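Local coordinates for Endoglucanase(Endo-1,4-beta-glucanase)protein (Pseudomonas stutzeri, PDB 6R2J) that probably hydrolyses beta-1,4-glycosidic bonds in cellulose chains, as a family 5 endoglucanase with a TIM-barrel fold, at residues G15-P29 / I52-H66. Residues are numbered along the deposited sequence; the frame is centred on the assembly and turned at random.
Sequences GVNISGAGFAPHITP and IRLIRFPFIWERVQH
Arg63 reaches into the loop that follows strand 15-18 and spends its guanidinium on backbone carbonyls. Its chain runs extended from CG to NE, which carries the flat group in among them. NH1 and NH2 both grip Phe23 O end-on, at 2.7 and 2.9 Å, close to the guanidinium plane. NE takes Pro29 O at 2.9 Å, NH2 also bonds Ile27 O, and NH1 meets Ala21 O from above that carbonyl's plane. Ile60 CD1 lies over one guanidinium face. A leucine in place of Arg63 would probably leave the carbonyls of Phe23, Ile27 and Pro29 without these bonds and the loop freer to move. Next to the Arg63 site, Pro29 lays CB and CG over a face of the His66 ring, a CH-pi contact.

Strands 15-18 and 54-59 pair in parallel, neighbours in the TIM barrel. On one side Val16 CG2 presses tightly on Ile55 CD1 (3.3 Å). On the other, Asn17 and Arg56 lie side by side, amide and guanidinium planes 86° apart, with NH1 giving OD1 a nearly straight bond of 2.9 Å (168°). Salt bridges to Asp140, Glu175 and Glu252 and a hydrogen bond to Asn143 help Asn17 fix that guanidinium inside the barrel, while Arg63 ties down a loop through neutral carbonyls.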
loop_
_atom_site.group_PDB
_atom_site.type_symbol
_atom_site.label_atom_id
_atom_site.label_comp_id
_atom_site.label_asym_id
_atom_site.label_seq_id
_atom_site.Cartn_x
_atom_site.Cartn_y
_atom_site.Cartn_z
ATOM N N GLY A 15 -3.666 8.262 -4.030
ATOM C CA GLY A 15 -3.420 8.617 -2.665
ATOM C C GLY A 15 -1.953 8.580 -2.385
ATOM O O GLY A 15 -1.148 8.688 -3.323
ATOM N N VAL A 16 -1.613 8.406 -1.098
ATOM C CA VAL A 16 -0.247 8.529 -0.623
ATOM C C VAL A 16 0.013 7.488 0.444
ATOM O O VAL A 16 -0.837 7.222 1.290
ATOM C CB VAL A 16 0.029 9.933 -0.036
ATOM C CG1 VAL A 16 0.032 11.030 -1.134
ATOM C CG2 VAL A 16 -0.965 10.263 1.062
ATOM N N ASN A 17 1.218 6.947 0.441
ATOM C CA ASN A 17 1.684 6.223 1.602
ATOM C C ASN A 17 2.162 7.226 2.654
ATOM O O ASN A 17 2.873 8.181 2.326
ATOM C CB ASN A 17 2.841 5.320 1.214
ATOM C CG ASN A 17 2.409 4.137 0.394
ATOM O OD1 ASN A 17 2.027 3.106 0.952
ATOM N ND2 ASN A 17 2.522 4.243 -0.927
ATOM N N ILE A 18 1.816 6.966 3.925
ATOM C CA ILE A 18 2.141 7.854 5.040
ATOM C C ILE A 18 3.008 7.145 6.076
ATOM O O ILE A 18 2.624 6.079 6.592
ATOM C CB ILE A 18 0.866 8.435 5.673
ATOM C CG1 ILE A 18 0.123 9.297 4.633
ATOM C CG2 ILE A 18 1.212 9.270 6.908
ATOM C CD1 ILE A 18 0.786 10.664 4.264
ATOM N N SER A 19 4.171 7.742 6.384
ATOM C CA SER A 19 5.153 7.252 7.332
ATOM C C SER A 19 4.605 7.396 8.755
ATOM O O SER A 19 3.627 8.133 8.989
ATOM C CB SER A 19 6.484 7.985 7.129
ATOM O OG SER A 19 6.244 9.350 7.176
ATOM N N GLY A 20 5.296 6.760 9.740
ATOM C CA GLY A 20 6.578 6.059 9.560
ATOM C C GLY A 20 6.645 4.915 10.553
ATOM O O GLY A 20 7.667 4.668 11.138
ATOM N N ALA A 21 5.530 4.197 10.747
ATOM C CA ALA A 21 5.392 3.138 11.755
ATOM C C ALA A 21 6.135 1.856 11.388
ATOM O O ALA A 21 6.294 0.984 12.254
ATOM C CB ALA A 21 3.899 2.832 11.981
ATOM N N GLY A 22 6.569 1.726 10.138
ATOM C CA GLY A 22 7.393 0.632 9.708
ATOM C C GLY A 22 8.851 0.964 9.552
ATOM O O GLY A 22 9.601 0.130 9.034
ATOM N N PHE A 23 9.273 2.147 9.969
ATOM C CA PHE A 23 10.661 2.561 9.864
ATOM C C PHE A 23 11.570 1.686 10.735
ATOM O O PHE A 23 11.168 1.187 11.796
ATOM C CB PHE A 23 10.765 4.003 10.388
ATOM C CG PHE A 23 10.465 5.089 9.369
ATOM C CD1 PHE A 23 9.587 4.871 8.311
ATOM C CD2 PHE A 23 11.086 6.334 9.482
ATOM C CE1 PHE A 23 9.339 5.883 7.380
ATOM C CE2 PHE A 23 10.879 7.331 8.551
ATOM C CZ PHE A 23 9.994 7.126 7.494
ATOM N N ALA A 24 12.823 1.565 10.293
ATOM C CA ALA A 24 13.880 0.870 11.033
ATOM C C ALA A 24 13.390 -0.508 11.487
ATOM O O ALA A 24 13.443 -0.832 12.677
ATOM C CB ALA A 24 14.362 1.706 12.204
ATOM N N PRO A 25 12.916 -1.342 10.560
ATOM C CA PRO A 25 12.286 -2.605 10.975
ATOM C C PRO A 25 13.216 -3.579 11.653
ATOM O O PRO A 25 12.709 -4.515 12.288
ATOM C CB PRO A 25 11.749 -3.198 9.671
ATOM C CG PRO A 25 12.525 -2.524 8.585
ATOM C CD PRO A 25 12.920 -1.167 9.099
ATOM N N HIS A 26 14.546 -3.443 11.505
ATOM C CA HIS A 26 15.465 -4.331 12.225
ATOM C C HIS A 26 15.525 -4.026 13.719
ATOM O O HIS A 26 15.955 -4.871 14.516
ATOM C CB HIS A 26 16.830 -4.277 11.538
ATOM C CG HIS A 26 16.804 -4.784 10.114
ATOM N ND1 HIS A 26 17.904 -4.733 9.278
ATOM C CD2 HIS A 26 15.803 -5.333 9.376
ATOM C CE1 HIS A 26 17.583 -5.223 8.092
ATOM N NE2 HIS A 26 16.313 -5.595 8.124
ATOM N N ILE A 27 15.101 -2.829 14.108
ATOM C CA ILE A 27 15.021 -2.438 15.509
ATOM C C ILE A 27 13.602 -2.762 15.975
ATOM O O ILE A 27 12.648 -2.014 15.704
ATOM C CB ILE A 27 15.408 -0.965 15.723
ATOM C CG1 ILE A 27 16.774 -0.696 15.072
ATOM C CG2 ILE A 27 15.451 -0.612 17.240
ATOM C CD1 ILE A 27 17.237 0.732 15.137
ATOM N N THR A 28 13.456 -3.901 16.677
ATOM C CA THR A 28 12.179 -4.248 17.276
ATOM C C THR A 28 12.336 -4.498 18.768
ATOM O O THR A 28 13.308 -5.131 19.197
ATOM C CB THR A 28 11.559 -5.478 16.622
ATOM O OG1 THR A 28 12.428 -6.611 16.785
ATOM C CG2 THR A 28 11.341 -5.175 15.147
ATOM N N PRO A 29 11.379 -4.046 19.572
ATOM C CA PRO A 29 10.208 -3.288 19.103
ATOM C C PRO A 29 10.587 -1.848 18.726
ATOM O O PRO A 29 9.858 -1.158 17.975
ATOM C CB PRO A 29 9.243 -3.339 20.284
ATOM C CG PRO A 29 10.100 -3.677 21.468
ATOM C CD PRO A 29 11.278 -4.456 20.980
ATOM N N ILE A 52 -6.703 14.724 -1.496
ATOM C CA ILE A 52 -6.326 13.316 -1.376
ATOM C C ILE A 52 -7.144 12.738 -0.238
ATOM O O ILE A 52 -7.087 13.239 0.894
ATOM C CB ILE A 52 -4.826 13.149 -1.094
ATOM C CG1 ILE A 52 -3.948 13.574 -2.270
ATOM C CG2 ILE A 52 -4.514 11.727 -0.809
ATOM C CD1 ILE A 52 -2.471 13.639 -1.946
ATOM N N ARG A 53 -7.880 11.668 -0.545
ATOM C CA ARG A 53 -8.725 10.983 0.417
ATOM C C ARG A 53 -8.305 9.539 0.666
ATOM O O ARG A 53 -8.954 8.845 1.463
ATOM C CB ARG A 53 -10.164 10.997 -0.087
ATOM C CG ARG A 53 -10.827 12.326 0.010
ATOM C CD ARG A 53 -12.339 12.156 -0.128
ATOM N NE ARG A 53 -12.981 13.457 -0.145
ATOM C CZ ARG A 53 -13.663 13.953 0.871
ATOM N NH1 ARG A 53 -13.825 13.229 1.984
ATOM N NH2 ARG A 53 -14.189 15.165 0.764
ATOM N N LEU A 54 -7.244 9.073 0.014
ATOM C CA LEU A 54 -6.762 7.707 0.127
ATOM C C LEU A 54 -5.377 7.699 0.762
ATOM O O LEU A 54 -4.485 8.451 0.346
ATOM C CB LEU A 54 -6.732 7.060 -1.265
ATOM C CG LEU A 54 -6.288 5.608 -1.428
ATOM C CD1 LEU A 54 -7.361 4.722 -0.799
ATOM C CD2 LEU A 54 -6.003 5.232 -2.869
ATOM N N ILE A 55 -5.204 6.838 1.758
ATOM C CA ILE A 55 -3.962 6.705 2.496
ATOM C C ILE A 55 -3.650 5.219 2.649
ATOM O O ILE A 55 -4.510 4.428 3.049
ATOM C CB ILE A 55 -4.064 7.353 3.889
ATOM C CG1 ILE A 55 -4.451 8.829 3.757
ATOM C CG2 ILE A 55 -2.758 7.160 4.668
ATOM C CD1 ILE A 55 -3.327 9.717 3.306
ATOM N N ARG A 56 -2.414 4.845 2.332
ATOM C CA ARG A 56 -1.877 3.535 2.658
ATOM C C ARG A 56 -0.919 3.716 3.827
ATOM O O ARG A 56 -0.020 4.565 3.775
ATOM C CB ARG A 56 -1.162 2.887 1.466
ATOM C CG ARG A 56 -0.505 1.511 1.836
ATOM C CD ARG A 56 -0.059 0.870 0.565
ATOM N NE ARG A 56 0.562 -0.454 0.624
ATOM C CZ ARG A 56 1.867 -0.692 0.602
ATOM N NH1 ARG A 56 2.743 0.306 0.597
ATOM N NH2 ARG A 56 2.293 -1.944 0.552
ATOM N N PHE A 57 -1.115 2.947 4.886
ATOM C CA PHE A 57 -0.338 3.166 6.103
ATOM C C PHE A 57 0.423 1.924 6.537
ATOM O O PHE A 57 -0.170 1.019 7.155
ATOM C CB PHE A 57 -1.229 3.662 7.235
ATOM C CG PHE A 57 -0.447 4.112 8.424
ATOM C CD1 PHE A 57 0.221 5.326 8.390
ATOM C CD2 PHE A 57 -0.312 3.311 9.538
ATOM C CE1 PHE A 57 0.982 5.781 9.467
ATOM C CE2 PHE A 57 0.487 3.744 10.617
ATOM C CZ PHE A 57 1.108 4.985 10.582
ATOM N N PRO A 58 1.742 1.850 6.272
ATOM C CA PRO A 58 2.535 0.698 6.738
ATOM C C PRO A 58 2.743 0.663 8.260
ATOM O O PRO A 58 2.964 1.689 8.920
ATOM C CB PRO A 58 3.874 0.845 5.991
ATOM C CG PRO A 58 3.588 1.790 4.831
ATOM C CD PRO A 58 2.495 2.712 5.325
ATOM N N PHE A 59 2.689 -0.554 8.802
ATOM C CA PHE A 59 3.067 -0.890 10.160
ATOM C C PHE A 59 3.733 -2.259 10.059
ATOM O O PHE A 59 3.678 -2.937 9.008
ATOM C CB PHE A 59 1.833 -0.824 11.054
ATOM C CG PHE A 59 0.897 -1.960 10.832
ATOM C CD1 PHE A 59 0.003 -1.930 9.784
ATOM C CD2 PHE A 59 0.979 -3.110 11.624
ATOM C CE1 PHE A 59 -0.845 -3.002 9.553
ATOM C CE2 PHE A 59 0.165 -4.185 11.402
ATOM C CZ PHE A 59 -0.771 -4.132 10.380
ATOM N N ILE A 60 4.384 -2.685 11.146
ATOM C CA ILE A 60 4.974 -4.019 11.154
ATOM C C ILE A 60 4.344 -4.906 12.222
ATOM O O ILE A 60 3.960 -4.459 13.309
ATOM C CB ILE A 60 6.522 -4.041 11.191
ATOM C CG1 ILE A 60 7.056 -3.385 12.467
ATOM C CG2 ILE A 60 7.084 -3.366 9.890
ATOM C CD1 ILE A 60 8.564 -3.501 12.603
ATOM N N TRP A 61 4.255 -6.183 11.895
ATOM C CA TRP A 61 3.696 -7.172 12.813
ATOM C C TRP A 61 4.462 -7.194 14.144
ATOM O O TRP A 61 3.853 -7.250 15.222
ATOM C CB TRP A 61 3.667 -8.521 12.074
ATOM C CG TRP A 61 3.122 -9.679 12.797
ATOM C CD1 TRP A 61 2.601 -9.723 14.073
ATOM C CD2 TRP A 61 3.070 -11.016 12.289
ATOM N NE1 TRP A 61 2.251 -11.014 14.384
ATOM C CE2 TRP A 61 2.512 -11.825 13.306
ATOM C CE3 TRP A 61 3.446 -11.609 11.069
ATOM C CZ2 TRP A 61 2.313 -13.184 13.139
ATOM C CZ3 TRP A 61 3.269 -12.963 10.921
ATOM C CH2 TRP A 61 2.716 -13.743 11.958
ATOM N N GLU A 62 5.793 -7.054 14.083
ATOM C CA GLU A 62 6.630 -7.153 15.273
ATOM C C GLU A 62 6.309 -6.078 16.307
ATOM O O GLU A 62 6.608 -6.261 17.488
ATOM C CB GLU A 62 8.099 -7.075 14.852
ATOM C CG GLU A 62 8.593 -8.305 14.082
ATOM C CD GLU A 62 8.400 -8.210 12.557
ATOM O OE1 GLU A 62 7.715 -7.282 12.089
ATOM O OE2 GLU A 62 8.926 -9.082 11.822
ATOM N N ARG A 63 5.719 -4.967 15.905
ATOM C CA ARG A 63 5.370 -3.925 16.854
ATOM C C ARG A 63 3.950 -4.066 17.383
ATOM O O ARG A 63 3.663 -3.497 18.442
ATOM C CB ARG A 63 5.651 -2.536 16.238
ATOM C CG ARG A 63 7.141 -2.243 16.099
ATOM C CD ARG A 63 7.475 -0.982 15.303
ATOM N NE ARG A 63 8.937 -0.804 15.269
ATOM C CZ ARG A 63 9.654 -0.328 14.246
ATOM N NH1 ARG A 63 9.072 0.067 13.136
ATOM N NH2 ARG A 63 10.979 -0.222 14.352
ATOM N N VAL A 64 3.054 -4.754 16.650
ATOM C CA VAL A 64 1.707 -5.046 17.169
ATOM C C VAL A 64 1.710 -6.320 18.006
ATOM O O VAL A 64 0.850 -6.481 18.881
ATOM C CB VAL A 64 0.563 -5.116 16.128
ATOM C CG1 VAL A 64 0.363 -3.752 15.460
ATOM C CG2 VAL A 64 0.808 -6.257 15.138
ATOM N N GLN A 65 2.634 -7.246 17.724
ATOM C CA GLN A 65 2.774 -8.495 18.471
ATOM C C GLN A 65 4.269 -8.773 18.630
ATOM O O GLN A 65 4.929 -9.261 17.707
ATOM C CB GLN A 65 2.050 -9.644 17.779
ATOM C CG GLN A 65 1.901 -10.872 18.678
ATOM C CD GLN A 65 1.080 -11.973 18.037
ATOM O OE1 GLN A 65 1.124 -12.154 16.827
ATOM N NE2 GLN A 65 0.307 -12.694 18.839
ATOM N N HIS A 66 4.806 -8.502 19.818
ATOM C CA HIS A 66 6.244 -8.664 20.006
ATOM C C HIS A 66 6.695 -10.118 19.875
ATOM O O HIS A 66 7.852 -10.384 19.530
ATOM C CB HIS A 66 6.659 -8.152 21.391
ATOM C CG HIS A 66 6.606 -6.662 21.536
ATOM N ND1 HIS A 66 7.002 -6.008 22.685
ATOM C CD2 HIS A 66 6.174 -5.701 20.688
ATOM C CE1 HIS A 66 6.828 -4.708 22.532
ATOM N NE2 HIS A 66 6.311 -4.496 21.335
HETATM O O HOH W 1 3.765 4.131 8.262
HETATM O O HOH W 2 4.434 -0.657 13.443
#